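Local structure of putative glutathione S-transferase (Sinorhizobium meliloti, 4MDC) at residues L26-M31 with T49-E54; A34-R39 with R231-E236; T71-V76 with T87-Y92; R39-E44 with I189-L194. The protein probably acts as a homodimeric glutathione transferase, joining glutathione to electrophilic substrates. All blocks are in the same frame, centred on the assembly; numbering follows the deposited sequence.

Interaction 1 of 4, residues L26-M31 with T49-E54; sequences LYHHPM and TELSEE
Leu26, Tyr27 and His28 pair with Leu51, Ser52 and Glu53 as neighbouring parallel strands, joined through helix 33-44 in a beta-alpha-beta unit of the thioredoxin-like N-terminal domain. Four backbone hydrogen bonds form the ladder. Leu26 N gives to Glu50 O (2.9 Å) and Leu26 O receives Ser52 N; His28 N then reaches Ser52 O (3.0 Å), and Glu54 N closes the run on His28 O at 2.8 Å.

Apolar packing differs on the two faces. On one, Leu26 and Leu51 lie side by side with CD2 to CD2 at 4.1 Å; Leu51 CD2 sits over one face of the His28 imidazole, and Leu51 CB comes nearer, 3.7 Å from His28 NE2. On the other, the Tyr27 ring meets Ser52 and takes Glu54 CG at its edge; Phe63 and Leu66 touch the Tyr27 side chain.

Beyond the strands, His29 ND1 accepts from Met31 N (3.0 Å), which helps hold the imidazole's rotation. Glu53 CG lies anti to the backbone N (chi1 -170°), sending the extended chain across Pro30 at about a right angle, CD to CD 3.8 Å. The directional bonds between the strands are thus all backbone ones, with side-chain packing on both faces, while the carboxylates of Glu53 and Glu54 bind Gln55 and Arg60.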
loop_
_atom_site.group_PDB
_atom_site.type_symbol
_atom_site.label_atom_id
_atom_site.label_comp_id
_atom_site.label_asym_id
_atom_site.label_seq_id
_atom_site.Cartn_x
_atom_site.Cartn_y
_atom_site.Cartn_z
ATOM N N LEU B 26 -15.418 1.066 13.461
ATOM C CA LEU B 26 -14.513 0.413 12.553
ATOM C C LEU B 26 -15.240 -0.652 11.708
ATOM O O LEU B 26 -15.729 -1.602 12.251
ATOM C CB LEU B 26 -13.351 -0.210 13.303
ATOM C CG LEU B 26 -12.268 -0.804 12.407
ATOM C CD1 LEU B 26 -11.399 0.347 11.886
ATOM C CD2 LEU B 26 -11.369 -1.784 13.166
ATOM N N TYR B 27 -15.316 -0.438 10.405
ATOM C CA TYR B 27 -15.815 -1.406 9.448
ATOM C C TYR B 27 -14.680 -2.360 9.170
ATOM O O TYR B 27 -13.602 -1.938 8.812
ATOM C CB TYR B 27 -16.289 -0.693 8.146
ATOM C CG TYR B 27 -17.465 0.222 8.440
ATOM C CD1 TYR B 27 -17.293 1.502 8.852
ATOM C CD2 TYR B 27 -18.768 -0.280 8.412
ATOM C CE1 TYR B 27 -18.361 2.313 9.173
ATOM C CE2 TYR B 27 -19.838 0.539 8.691
ATOM C CZ TYR B 27 -19.632 1.808 9.106
ATOM O OH TYR B 27 -20.684 2.624 9.406
ATOM N N HIS B 28 -14.908 -3.643 9.357
ATOM C CA HIS B 28 -13.813 -4.596 9.361
ATOM C C HIS B 28 -14.327 -5.986 8.975
ATOM O O HIS B 28 -15.525 -6.207 8.858
ATOM C CB HIS B 28 -13.225 -4.663 10.767
ATOM C CG HIS B 28 -14.034 -5.503 11.695
ATOM N ND1 HIS B 28 -13.614 -6.736 12.128
ATOM C CD2 HIS B 28 -15.305 -5.357 12.159
ATOM C CE1 HIS B 28 -14.549 -7.285 12.874
ATOM N NE2 HIS B 28 -15.592 -6.472 12.904
ATOM N N HIS B 29 -13.396 -6.907 8.811
ATOM C CA HIS B 29 -13.683 -8.320 8.736
ATOM C C HIS B 29 -12.665 -9.081 9.586
ATOM O O HIS B 29 -11.478 -8.806 9.578
ATOM C CB HIS B 29 -13.659 -8.854 7.284
ATOM C CG HIS B 29 -14.292 -10.222 7.163
ATOM N ND1 HIS B 29 -13.616 -11.388 7.468
ATOM C CD2 HIS B 29 -15.549 -10.602 6.842
ATOM C CE1 HIS B 29 -14.431 -12.434 7.326
ATOM N NE2 HIS B 29 -15.608 -11.982 6.939
ATOM N N PRO B 30 -13.116 -10.120 10.293
ATOM C CA PRO B 30 -12.209 -10.843 11.151
ATOM C C PRO B 30 -10.993 -11.436 10.420
ATOM O O PRO B 30 -9.957 -11.631 11.047
ATOM C CB PRO B 30 -13.111 -11.989 11.685
ATOM C CG PRO B 30 -14.479 -11.434 11.616
ATOM C CD PRO B 30 -14.541 -10.455 10.517
HETATM N N MSE B 31 -11.164 -11.818 9.140
HETATM C CA MSE B 31 -10.163 -12.521 8.364
HETATM C C MSE B 31 -9.344 -11.546 7.511
HETATM O O MSE B 31 -8.643 -11.960 6.593
HETATM C CB MSE B 31 -10.710 -13.648 7.522
HETATM C CG MSE B 31 -11.344 -14.719 8.454
HETATM SE SE MSE B 31 -9.940 -15.837 9.280
HETATM C CE MSE B 31 -9.749 -15.027 11.082
ATOM N N THR B 49 -14.261 0.990 20.606
ATOM C CA THR B 49 -14.693 1.133 19.219
ATOM C C THR B 49 -15.909 0.273 18.947
ATOM O O THR B 49 -15.993 -0.843 19.429
ATOM C CB THR B 49 -13.536 0.671 18.284
ATOM O OG1 THR B 49 -12.324 1.318 18.688
ATOM C CG2 THR B 49 -13.813 1.023 16.867
ATOM N N GLU B 50 -16.826 0.772 18.140
ATOM C CA GLU B 50 -17.940 -0.060 17.642
ATOM C C GLU B 50 -17.465 -0.816 16.404
ATOM O O GLU B 50 -17.010 -0.203 15.460
ATOM C CB GLU B 50 -19.102 0.845 17.323
ATOM C CG GLU B 50 -20.404 0.139 17.015
ATOM C CD GLU B 50 -21.651 1.011 17.280
ATOM O OE1 GLU B 50 -21.635 2.003 18.111
ATOM O OE2 GLU B 50 -22.678 0.656 16.648
ATOM N N LEU B 51 -17.524 -2.141 16.426
ATOM C CA LEU B 51 -17.074 -2.935 15.282
ATOM C C LEU B 51 -18.266 -3.242 14.407
ATOM O O LEU B 51 -19.300 -3.720 14.888
ATOM C CB LEU B 51 -16.360 -4.207 15.749
ATOM C CG LEU B 51 -15.090 -4.070 16.600
ATOM C CD1 LEU B 51 -14.556 -5.429 17.110
ATOM C CD2 LEU B 51 -13.987 -3.332 15.846
ATOM N N SER B 52 -18.128 -3.002 13.122
ATOM C CA SER B 52 -19.172 -3.317 12.177
ATOM C C SER B 52 -18.602 -4.208 11.059
ATOM O O SER B 52 -17.768 -3.789 10.258
ATOM C CB SER B 52 -19.743 -2.026 11.648
ATOM O OG SER B 52 -20.844 -2.292 10.831
ATOM N N GLU B 53 -19.063 -5.438 11.021
ATOM C CA GLU B 53 -18.529 -6.430 10.118
ATOM C C GLU B 53 -19.026 -6.193 8.702
ATOM O O GLU B 53 -20.223 -5.944 8.473
ATOM C CB GLU B 53 -18.887 -7.849 10.586
ATOM C CG GLU B 53 -18.126 -8.911 9.782
ATOM C CD GLU B 53 -18.302 -10.318 10.320
ATOM O OE1 GLU B 53 -18.285 -10.524 11.540
ATOM O OE2 GLU B 53 -18.362 -11.246 9.497
ATOM N N GLU B 54 -18.116 -6.234 7.738
ATOM C CA GLU B 54 -18.466 -6.043 6.307
ATOM C C GLU B 54 -17.872 -7.180 5.480
ATOM O O GLU B 54 -16.791 -7.628 5.790
ATOM C CB GLU B 54 -17.921 -4.715 5.818
ATOM C CG GLU B 54 -18.743 -3.522 6.293
ATOM C CD GLU B 54 -20.175 -3.487 5.724
ATOM O OE1 GLU B 54 -20.407 -3.998 4.607
ATOM O OE2 GLU B 54 -21.064 -2.944 6.407
#

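Interaction 2 of 4, residues A34-R39 with R231-E236; sequences ASRFVR and RPLLAE
Arg36 and Arg39, one helical turn apart on helix 33-44, converge on Glu236, the first residue beyond helix 231-235, in a salt-bridge network that joins the thioredoxin-like N-terminal domain to the helical C-terminal domain of the glutathione transferase fold. The backbones stay well apart, with segment axes 11.1 Å from each other, so long side chains make the contact.

The tight part is the pairing of Arg39 with Glu236. The arginine chain bends at chi3 (70°) and presents NH1 and NH2 end-on to the carboxylate, whose plane is turned 50° from the guanidinium. NH1 meets the syn lone pair of Glu236 OE1 at 3.0 Å, the straightest of these bonds at 158°. Glu236 OE2 receives both nitrogens, NH2 coming from above the carboxylate plane. Beneath this grip Leu233 CD2 lies over the centre of the Arg39 guanidinium, 3.6 Å from CZ.

Arg36 holds the carboxylate more loosely: its bond from NH2 to Glu236 OE1 is weak, and Leu233 CB covers its guanidinium only toward the rim. Its chain is extended from CG to NE, which carries the guanidinium out to Glu236, and NH1 finds firmer partners in Ser201 and Tyr247. Toward solvent the contact thins out at the exposed Pro232, whose CB comes no nearer than 4.1 Å to Arg39 NH2.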
loop_
_atom_site.group_PDB
_atom_site.type_symbol
_atom_site.label_atom_id
_atom_site.label_comp_id
_atom_site.label_asym_id
_atom_site.label_seq_id
_atom_site.Cartn_x
_atom_site.Cartn_y
_atom_site.Cartn_z
ATOM N N ALA B 34 -5.327 -6.386 7.857
ATOM C CA ALA B 34 -5.293 -4.934 7.996
ATOM C C ALA B 34 -6.312 -4.485 9.083
ATOM O O ALA B 34 -6.039 -3.580 9.860
ATOM C CB ALA B 34 -5.544 -4.232 6.650
ATOM N N SER B 35 -7.478 -5.139 9.139
ATOM C CA SER B 35 -8.463 -4.853 10.109
ATOM C C SER B 35 -7.972 -5.201 11.514
ATOM O O SER B 35 -8.194 -4.456 12.459
ATOM C CB SER B 35 -9.777 -5.661 9.832
ATOM O OG SER B 35 -10.456 -5.295 8.621
ATOM N N ARG B 36 -7.396 -6.393 11.675
ATOM C CA ARG B 36 -6.878 -6.810 12.948
ATOM C C ARG B 36 -5.754 -5.917 13.430
ATOM O O ARG B 36 -5.654 -5.656 14.616
ATOM C CB ARG B 36 -6.441 -8.284 12.905
ATOM C CG ARG B 36 -7.611 -9.245 12.820
ATOM C CD ARG B 36 -7.151 -10.658 12.957
ATOM N NE ARG B 36 -8.321 -11.530 13.210
ATOM C CZ ARG B 36 -8.268 -12.658 13.863
ATOM N NH1 ARG B 36 -7.148 -13.172 14.324
ATOM N NH2 ARG B 36 -9.425 -13.313 14.098
ATOM N N PHE B 37 -4.952 -5.448 12.500
ATOM C CA PHE B 37 -3.858 -4.553 12.827
ATOM C C PHE B 37 -4.395 -3.257 13.464
ATOM O O PHE B 37 -3.871 -2.820 14.500
ATOM C CB PHE B 37 -3.107 -4.251 11.542
ATOM C CG PHE B 37 -2.151 -3.089 11.602
ATOM C CD1 PHE B 37 -0.963 -3.143 12.349
ATOM C CD2 PHE B 37 -2.415 -1.962 10.891
ATOM C CE1 PHE B 37 -0.062 -2.082 12.336
ATOM C CE2 PHE B 37 -1.502 -0.902 10.866
ATOM C CZ PHE B 37 -0.320 -0.955 11.599
ATOM N N VAL B 38 -5.391 -2.668 12.839
ATOM C CA VAL B 38 -6.033 -1.482 13.393
ATOM C C VAL B 38 -6.689 -1.723 14.734
ATOM O O VAL B 38 -6.541 -0.957 15.658
ATOM C CB VAL B 38 -7.010 -0.875 12.382
ATOM C CG1 VAL B 38 -7.790 0.266 13.005
ATOM C CG2 VAL B 38 -6.197 -0.325 11.210
ATOM N N ARG B 39 -7.381 -2.846 14.867
ATOM C CA ARG B 39 -7.936 -3.187 16.147
ATOM C C ARG B 39 -6.890 -3.246 17.256
ATOM O O ARG B 39 -7.154 -2.836 18.400
ATOM C CB ARG B 39 -8.716 -4.503 16.074
ATOM C CG ARG B 39 -10.042 -4.360 15.354
ATOM C CD ARG B 39 -10.598 -5.720 14.968
ATOM N NE ARG B 39 -11.037 -6.484 16.123
ATOM C CZ ARG B 39 -11.453 -7.746 16.052
ATOM N NH1 ARG B 39 -11.391 -8.421 14.897
ATOM N NH2 ARG B 39 -11.873 -8.362 17.167
ATOM N N ARG B 231 -6.609 -10.338 23.157
ATOM C CA ARG B 231 -7.689 -11.175 23.736
ATOM C C ARG B 231 -8.955 -11.189 22.854
ATOM O O ARG B 231 -9.501 -12.259 22.597
ATOM C CB ARG B 231 -8.019 -10.745 25.143
ATOM C CG ARG B 231 -7.004 -11.232 26.155
ATOM C CD ARG B 231 -7.244 -10.702 27.561
ATOM N NE ARG B 231 -6.049 -11.027 28.337
ATOM C CZ ARG B 231 -5.610 -10.347 29.392
ATOM N NH1 ARG B 231 -6.259 -9.272 29.822
ATOM N NH2 ARG B 231 -4.494 -10.738 30.005
ATOM N N PRO B 232 -9.429 -10.029 22.385
ATOM C CA PRO B 232 -10.578 -10.076 21.465
ATOM C C PRO B 232 -10.344 -10.858 20.157
ATOM O O PRO B 232 -11.262 -11.489 19.638
ATOM C CB PRO B 232 -10.909 -8.621 21.194
ATOM C CG PRO B 232 -10.136 -7.823 22.231
ATOM C CD PRO B 232 -8.929 -8.645 22.567
ATOM N N LEU B 233 -9.118 -10.845 19.629
ATOM C CA LEU B 233 -8.809 -11.625 18.455
ATOM C C LEU B 233 -8.890 -13.136 18.727
ATOM O O LEU B 233 -9.352 -13.888 17.877
ATOM C CB LEU B 233 -7.430 -11.280 17.886
ATOM C CG LEU B 233 -7.177 -9.824 17.532
ATOM C CD1 LEU B 233 -5.823 -9.655 16.829
ATOM C CD2 LEU B 233 -8.298 -9.279 16.661
ATOM N N LEU B 234 -8.381 -13.564 19.886
ATOM C CA LEU B 234 -8.365 -14.999 20.195
ATOM C C LEU B 234 -9.771 -15.504 20.559
ATOM O O LEU B 234 -10.020 -16.692 20.394
ATOM C CB LEU B 234 -7.406 -15.297 21.318
ATOM C CG LEU B 234 -5.921 -14.931 21.043
ATOM C CD1 LEU B 234 -5.114 -15.392 22.229
ATOM C CD2 LEU B 234 -5.386 -15.533 19.775
ATOM N N ALA B 235 -10.638 -14.594 21.003
ATOM C CA ALA B 235 -12.027 -14.959 21.399
ATOM C C ALA B 235 -12.949 -14.993 20.190
ATOM O O ALA B 235 -13.934 -15.683 20.177
ATOM C CB ALA B 235 -12.566 -13.986 22.439
ATOM N N GLU B 236 -12.525 -14.287 19.140
ATOM C CA GLU B 236 -13.305 -14.057 17.929
ATOM C C GLU B 236 -13.525 -15.357 17.157
ATOM O O GLU B 236 -12.625 -16.183 17.060
ATOM C CB GLU B 236 -12.471 -13.168 16.987
ATOM C CG GLU B 236 -13.250 -12.620 15.867
ATOM C CD GLU B 236 -12.665 -11.342 15.388
ATOM O OE1 GLU B 236 -11.590 -11.381 14.725
ATOM O OE2 GLU B 236 -13.335 -10.349 15.701
#

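Interaction 3 of 4, residues T71-V76 with T87-Y92; sequences TLPVYV and TIISEY
Ile89 of helix 86-96 points into the angle between Pro73 and Tyr75, packing this helix against strand 74-76 of the thioredoxin-like N-terminal domain. Pro73 follows a cis peptide bond, the cis-proline that marks this fold. The isoleucine's CG1 branch lies anti to its carbonyl carbon; chi1 (-62°) turns CG1 toward the strand and the extended chi2 (163°) carries CD1 on to it. There the methyl bears on Pro73 CG at 3.8 Å, the two side chains meeting at a slant, and on Tyr75 CB at the same distance. The CG2 branch flanks the start of the Tyr75 side chain, so both arms of Ile89 bear on that CB from the same side.

Farther along, the two tyrosines cross at about a right angle and touch through one ring carbon apiece. The hydroxyl of Tyr92 hydrogen-bonds Asp77, while its ring meets Phe112 of the second subunit with planes at about 45°; the helix therefore faces the strand on one side and the dimer partner on another. Leu83 of strand 82-84 also touches Ile89 and Tyr92. The aromatic contact itself is narrow, Tyr75 CE2 to Tyr92 CE2 at 4.1 Å.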
loop_
_atom_site.group_PDB
_atom_site.type_symbol
_atom_site.label_atom_id
_atom_site.label_comp_id
_atom_site.label_asym_id
_atom_site.label_seq_id
_atom_site.Cartn_x
_atom_site.Cartn_y
_atom_site.Cartn_z
ATOM N N THR B 71 -11.962 -1.314 0.176
ATOM C CA THR B 71 -10.921 -1.889 1.012
ATOM C C THR B 71 -11.395 -1.890 2.509
ATOM O O THR B 71 -12.305 -1.115 2.888
ATOM C CB THR B 71 -9.615 -1.100 0.912
ATOM O OG1 THR B 71 -9.861 0.296 1.079
ATOM C CG2 THR B 71 -8.943 -1.316 -0.456
ATOM N N LEU B 72 -10.738 -2.707 3.323
ATOM C CA LEU B 72 -10.923 -2.721 4.770
ATOM C C LEU B 72 -9.592 -2.508 5.524
ATOM O O LEU B 72 -8.539 -2.867 5.040
ATOM C CB LEU B 72 -11.553 -4.058 5.209
ATOM C CG LEU B 72 -12.967 -4.310 4.716
ATOM C CD1 LEU B 72 -13.324 -5.756 5.024
ATOM C CD2 LEU B 72 -13.956 -3.367 5.363
ATOM N N PRO B 73 -9.638 -1.991 6.736
ATOM C CA PRO B 73 -10.810 -1.536 7.396
ATOM C C PRO B 73 -11.118 -0.081 7.029
ATOM O O PRO B 73 -10.343 0.544 6.322
ATOM C CB PRO B 73 -10.419 -1.613 8.842
ATOM C CG PRO B 73 -8.991 -1.310 8.873
ATOM C CD PRO B 73 -8.450 -1.853 7.608
ATOM N N VAL B 74 -12.247 0.412 7.515
ATOM C CA VAL B 74 -12.575 1.825 7.374
ATOM C C VAL B 74 -12.900 2.341 8.772
ATOM O O VAL B 74 -13.755 1.767 9.451
ATOM C CB VAL B 74 -13.778 2.052 6.457
ATOM C CG1 VAL B 74 -14.140 3.519 6.388
ATOM C CG2 VAL B 74 -13.475 1.500 5.071
ATOM N N TYR B 75 -12.272 3.460 9.158
ATOM C CA TYR B 75 -12.454 4.014 10.500
ATOM C C TYR B 75 -13.214 5.315 10.369
ATOM O O TYR B 75 -12.838 6.168 9.594
ATOM C CB TYR B 75 -11.104 4.273 11.131
ATOM C CG TYR B 75 -11.047 4.791 12.522
ATOM C CD1 TYR B 75 -11.282 3.986 13.625
ATOM C CD2 TYR B 75 -10.735 6.107 12.768
ATOM C CE1 TYR B 75 -11.204 4.489 14.918
ATOM C CE2 TYR B 75 -10.654 6.593 14.053
ATOM C CZ TYR B 75 -10.859 5.789 15.109
ATOM O OH TYR B 75 -10.783 6.312 16.395
ATOM N N VAL B 76 -14.303 5.441 11.106
ATOM C CA VAL B 76 -15.084 6.653 11.056
ATOM C C VAL B 76 -15.278 7.132 12.458
ATOM O O VAL B 76 -16.081 6.576 13.227
ATOM C CB VAL B 76 -16.459 6.476 10.405
ATOM C CG1 VAL B 76 -17.123 7.845 10.233
ATOM C CG2 VAL B 76 -16.339 5.798 9.060
ATOM N N THR B 87 -2.760 1.841 6.540
ATOM C CA THR B 87 -1.685 2.877 6.563
ATOM C C THR B 87 -2.297 4.220 7.034
ATOM O O THR B 87 -1.807 4.811 8.001
ATOM C CB THR B 87 -0.999 2.980 5.203
ATOM O OG1 THR B 87 -0.251 1.816 4.946
ATOM C CG2 THR B 87 -0.005 4.163 5.190
ATOM N N ILE B 88 -3.339 4.684 6.353
ATOM C CA ILE B 88 -3.949 5.964 6.658
ATOM C C ILE B 88 -4.462 6.005 8.101
ATOM O O ILE B 88 -4.190 6.965 8.856
ATOM C CB ILE B 88 -5.030 6.325 5.609
ATOM C CG1 ILE B 88 -4.328 6.698 4.301
ATOM C CG2 ILE B 88 -5.873 7.517 6.033
ATOM C CD1 ILE B 88 -5.234 6.929 3.128
ATOM N N ILE B 89 -5.099 4.912 8.524
ATOM C CA ILE B 89 -5.610 4.909 9.845
ATOM C C ILE B 89 -4.522 4.912 10.910
ATOM O O ILE B 89 -4.584 5.655 11.922
ATOM C CB ILE B 89 -6.592 3.717 10.039
ATOM C CG1 ILE B 89 -7.798 3.823 9.127
ATOM C CG2 ILE B 89 -7.022 3.666 11.492
ATOM C CD1 ILE B 89 -8.542 2.495 9.011
ATOM N N SER B 90 -3.506 4.054 10.728
ATOM C CA SER B 90 -2.430 3.970 11.710
ATOM C C SER B 90 -1.638 5.304 11.853
ATOM O O SER B 90 -1.216 5.659 12.959
ATOM C CB SER B 90 -1.509 2.758 11.396
ATOM O OG SER B 90 -0.793 2.936 10.186
ATOM N N GLU B 91 -1.472 6.017 10.755
ATOM C CA GLU B 91 -0.766 7.321 10.785
ATOM C C GLU B 91 -1.630 8.329 11.543
ATOM O O GLU B 91 -1.138 9.073 12.375
ATOM C CB GLU B 91 -0.439 7.831 9.358
ATOM C CG GLU B 91 0.536 6.912 8.589
ATOM C CD GLU B 91 1.933 6.812 9.195
ATOM O OE1 GLU B 91 2.357 7.761 9.934
ATOM O OE2 GLU B 91 2.643 5.820 8.875
ATOM N N TYR B 92 -2.911 8.326 11.220
ATOM C CA TYR B 92 -3.898 9.196 11.882
ATOM C C TYR B 92 -3.924 8.972 13.397
ATOM O O TYR B 92 -3.883 9.948 14.166
ATOM C CB TYR B 92 -5.304 8.994 11.300
ATOM C CG TYR B 92 -6.400 9.774 11.993
ATOM C CD1 TYR B 92 -6.618 11.117 11.720
ATOM C CD2 TYR B 92 -7.192 9.161 12.979
ATOM C CE1 TYR B 92 -7.602 11.837 12.357
ATOM C CE2 TYR B 92 -8.173 9.881 13.634
ATOM C CZ TYR B 92 -8.384 11.222 13.335
ATOM O OH TYR B 92 -9.361 11.971 13.931
#

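Interaction 4 of 4, residues R39-E44 with I189-L194; sequences RLILSE and ISYGDL
The Tyr191 ring is the flat group of this contact, and Ile41 approaches it obliquely, at CE1. The two side chains cross at about a right angle, and Ile41 CD1 reaches Tyr191 CE1 at 3.6 Å. CG1 of the same isoleucine follows closely, 3.7 Å from CE1, so CG1 and CD1 both bear on this corner of the ring. That branch is turned to Tyr191 because CG1 lies anti to the carbonyl carbon of Ile41 (chi1 -58°). Ile117 and Thr121 of helix 111-145 also touch the Tyr191 side chain, and its hydroxyl hydrogen-bonds Ser90 O.

Leu194, one turn further along, completes the apolar surface. Its CD1 points at helix 33-44, 4.0 Å from Ile41 CG1 and 4.2 Å from Leu40 CB. Leu40 answers with CD1 on the backbone, 3.7 Å from Leu194 O. At the margin Glu44 CG comes within 4.3 Å of Leu194 CD1, but the carboxylate turns to Arg227 and Ser229.

Helix 191-205 begins in a capping box. Ser190 N donates to Asp193 OD2 (2.9 Å), on the anti side of the carboxylate, and Gly192 N returns a weak bond to Ser190 OG. The other oxygen of Asp193 is held by Leu184 N and Trp220. Across the domain boundary, then, the contact is hydrophobic, while its polar groups secure the helix start and bind neighbouring elements instead.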
loop_
_atom_site.group_PDB
_atom_site.type_symbol
_atom_site.label_atom_id
_atom_site.label_comp_id
_atom_site.label_asym_id
_atom_site.label_seq_id
_atom_site.Cartn_x
_atom_site.Cartn_y
_atom_site.Cartn_z
ATOM N N ARG B 39 -7.381 -2.846 14.867
ATOM C CA ARG B 39 -7.936 -3.187 16.147
ATOM C C ARG B 39 -6.890 -3.246 17.256
ATOM O O ARG B 39 -7.154 -2.836 18.400
ATOM C CB ARG B 39 -8.716 -4.503 16.074
ATOM C CG ARG B 39 -10.042 -4.360 15.354
ATOM C CD ARG B 39 -10.598 -5.720 14.968
ATOM N NE ARG B 39 -11.037 -6.484 16.123
ATOM C CZ ARG B 39 -11.453 -7.746 16.052
ATOM N NH1 ARG B 39 -11.391 -8.421 14.897
ATOM N NH2 ARG B 39 -11.873 -8.362 17.167
ATOM N N LEU B 40 -5.740 -3.843 16.954
ATOM C CA LEU B 40 -4.684 -3.956 17.911
ATOM C C LEU B 40 -4.164 -2.609 18.341
ATOM O O LEU B 40 -3.913 -2.399 19.555
ATOM C CB LEU B 40 -3.540 -4.832 17.391
ATOM C CG LEU B 40 -3.807 -6.330 17.241
ATOM C CD1 LEU B 40 -2.664 -7.003 16.479
ATOM C CD2 LEU B 40 -3.996 -6.981 18.599
ATOM N N ILE B 41 -3.996 -1.705 17.390
ATOM C CA ILE B 41 -3.601 -0.352 17.751
ATOM C C ILE B 41 -4.607 0.335 18.685
ATOM O O ILE B 41 -4.228 0.887 19.738
ATOM C CB ILE B 41 -3.378 0.558 16.524
ATOM C CG1 ILE B 41 -2.314 -0.047 15.604
ATOM C CG2 ILE B 41 -3.008 1.928 17.018
ATOM C CD1 ILE B 41 -2.342 0.598 14.238
ATOM N N LEU B 42 -5.876 0.236 18.317
ATOM C CA LEU B 42 -6.960 0.824 19.108
ATOM C C LEU B 42 -6.974 0.239 20.530
ATOM O O LEU B 42 -7.050 1.019 21.483
ATOM C CB LEU B 42 -8.287 0.675 18.398
ATOM C CG LEU B 42 -8.497 1.439 17.094
ATOM C CD1 LEU B 42 -9.684 0.908 16.297
ATOM C CD2 LEU B 42 -8.695 2.918 17.401
ATOM N N SER B 43 -6.843 -1.086 20.684
ATOM C CA SER B 43 -6.746 -1.699 22.016
ATOM C C SER B 43 -5.511 -1.301 22.824
ATOM O O SER B 43 -5.623 -0.998 24.010
ATOM C CB SER B 43 -6.808 -3.242 21.967
ATOM O OG SER B 43 -7.988 -3.599 21.367
ATOM N N GLU B 44 -4.344 -1.284 22.187
ATOM C CA GLU B 44 -3.092 -0.904 22.845
ATOM C C GLU B 44 -3.198 0.514 23.398
ATOM O O GLU B 44 -2.669 0.810 24.454
ATOM C CB GLU B 44 -1.883 -0.987 21.854
ATOM C CG GLU B 44 -1.416 -2.402 21.505
ATOM C CD GLU B 44 -0.655 -3.128 22.618
ATOM O OE1 GLU B 44 0.063 -2.459 23.381
ATOM O OE2 GLU B 44 -0.754 -4.402 22.745
ATOM N N ILE B 189 8.529 -2.714 20.896
ATOM C CA ILE B 189 7.350 -3.115 20.157
ATOM C C ILE B 189 6.869 -1.921 19.288
ATOM O O ILE B 189 6.968 -0.727 19.674
ATOM C CB ILE B 189 6.214 -3.598 21.076
ATOM C CG1 ILE B 189 5.120 -4.288 20.243
ATOM C CG2 ILE B 189 5.622 -2.492 21.958
ATOM C CD1 ILE B 189 3.996 -4.915 21.062
ATOM N N SER B 190 6.425 -2.235 18.102
ATOM C CA SER B 190 5.944 -1.218 17.175
ATOM C C SER B 190 4.779 -1.736 16.323
ATOM O O SER B 190 4.417 -2.893 16.374
ATOM C CB SER B 190 7.109 -0.832 16.249
ATOM O OG SER B 190 7.382 -1.860 15.283
ATOM N N TYR B 191 4.271 -0.836 15.471
ATOM C CA TYR B 191 3.330 -1.276 14.437
ATOM C C TYR B 191 3.816 -2.491 13.642
ATOM O O TYR B 191 3.000 -3.249 13.110
ATOM C CB TYR B 191 3.086 -0.098 13.456
ATOM C CG TYR B 191 2.206 1.044 13.907
ATOM C CD1 TYR B 191 1.455 1.018 15.045
ATOM C CD2 TYR B 191 2.207 2.261 13.172
ATOM C CE1 TYR B 191 0.685 2.099 15.417
ATOM C CE2 TYR B 191 1.431 3.335 13.527
ATOM C CZ TYR B 191 0.622 3.236 14.681
ATOM O OH TYR B 191 -0.163 4.320 15.061
ATOM N N GLY B 192 5.129 -2.590 13.378
ATOM C CA GLY B 192 5.685 -3.735 12.644
ATOM C C GLY B 192 5.290 -5.081 13.266
ATOM O O GLY B 192 4.884 -6.011 12.572
ATOM N N ASP B 193 5.461 -5.196 14.575
ATOM C CA ASP B 193 5.051 -6.407 15.355
ATOM C C ASP B 193 3.555 -6.638 15.256
ATOM O O ASP B 193 3.061 -7.785 15.029
ATOM C CB ASP B 193 5.449 -6.271 16.826
ATOM C CG ASP B 193 6.912 -6.087 17.022
ATOM O OD1 ASP B 193 7.669 -7.085 17.010
ATOM O OD2 ASP B 193 7.306 -4.878 17.145
ATOM N N LEU B 194 2.766 -5.572 15.399
ATOM C CA LEU B 194 1.310 -5.680 15.345
ATOM C C LEU B 194 0.837 -6.112 13.983
ATOM O O LEU B 194 -0.101 -6.911 13.810
ATOM C CB LEU B 194 0.586 -4.425 15.801
ATOM C CG LEU B 194 0.910 -3.887 17.181
ATOM C CD1 LEU B 194 0.043 -2.702 17.523
ATOM C CD2 LEU B 194 0.799 -4.948 18.241
#

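Overall arrangement
Helix 33-44 ties the set together: it follows strand 25-28 and precedes strand 50-53, the pair joined in interaction 1, and supplies one side of interactions 2 and 4, which share Arg39 and have centres about 10 Å apart. Interactions 1 and 3, with centres about 12 Å apart, reach the same four-stranded sheet through the adjacent strands 25-28 and 74-76. Along the chain interaction 1 closes before interaction 3 opens, and both interactions 2 and 4 span interaction 3. Interactions 1 and 3 thus both lie within the N-terminal domain, whereas 2 and 4 fasten it to the C-terminal helices; Ser90 and Tyr191 link interaction 3 directly to interaction 4.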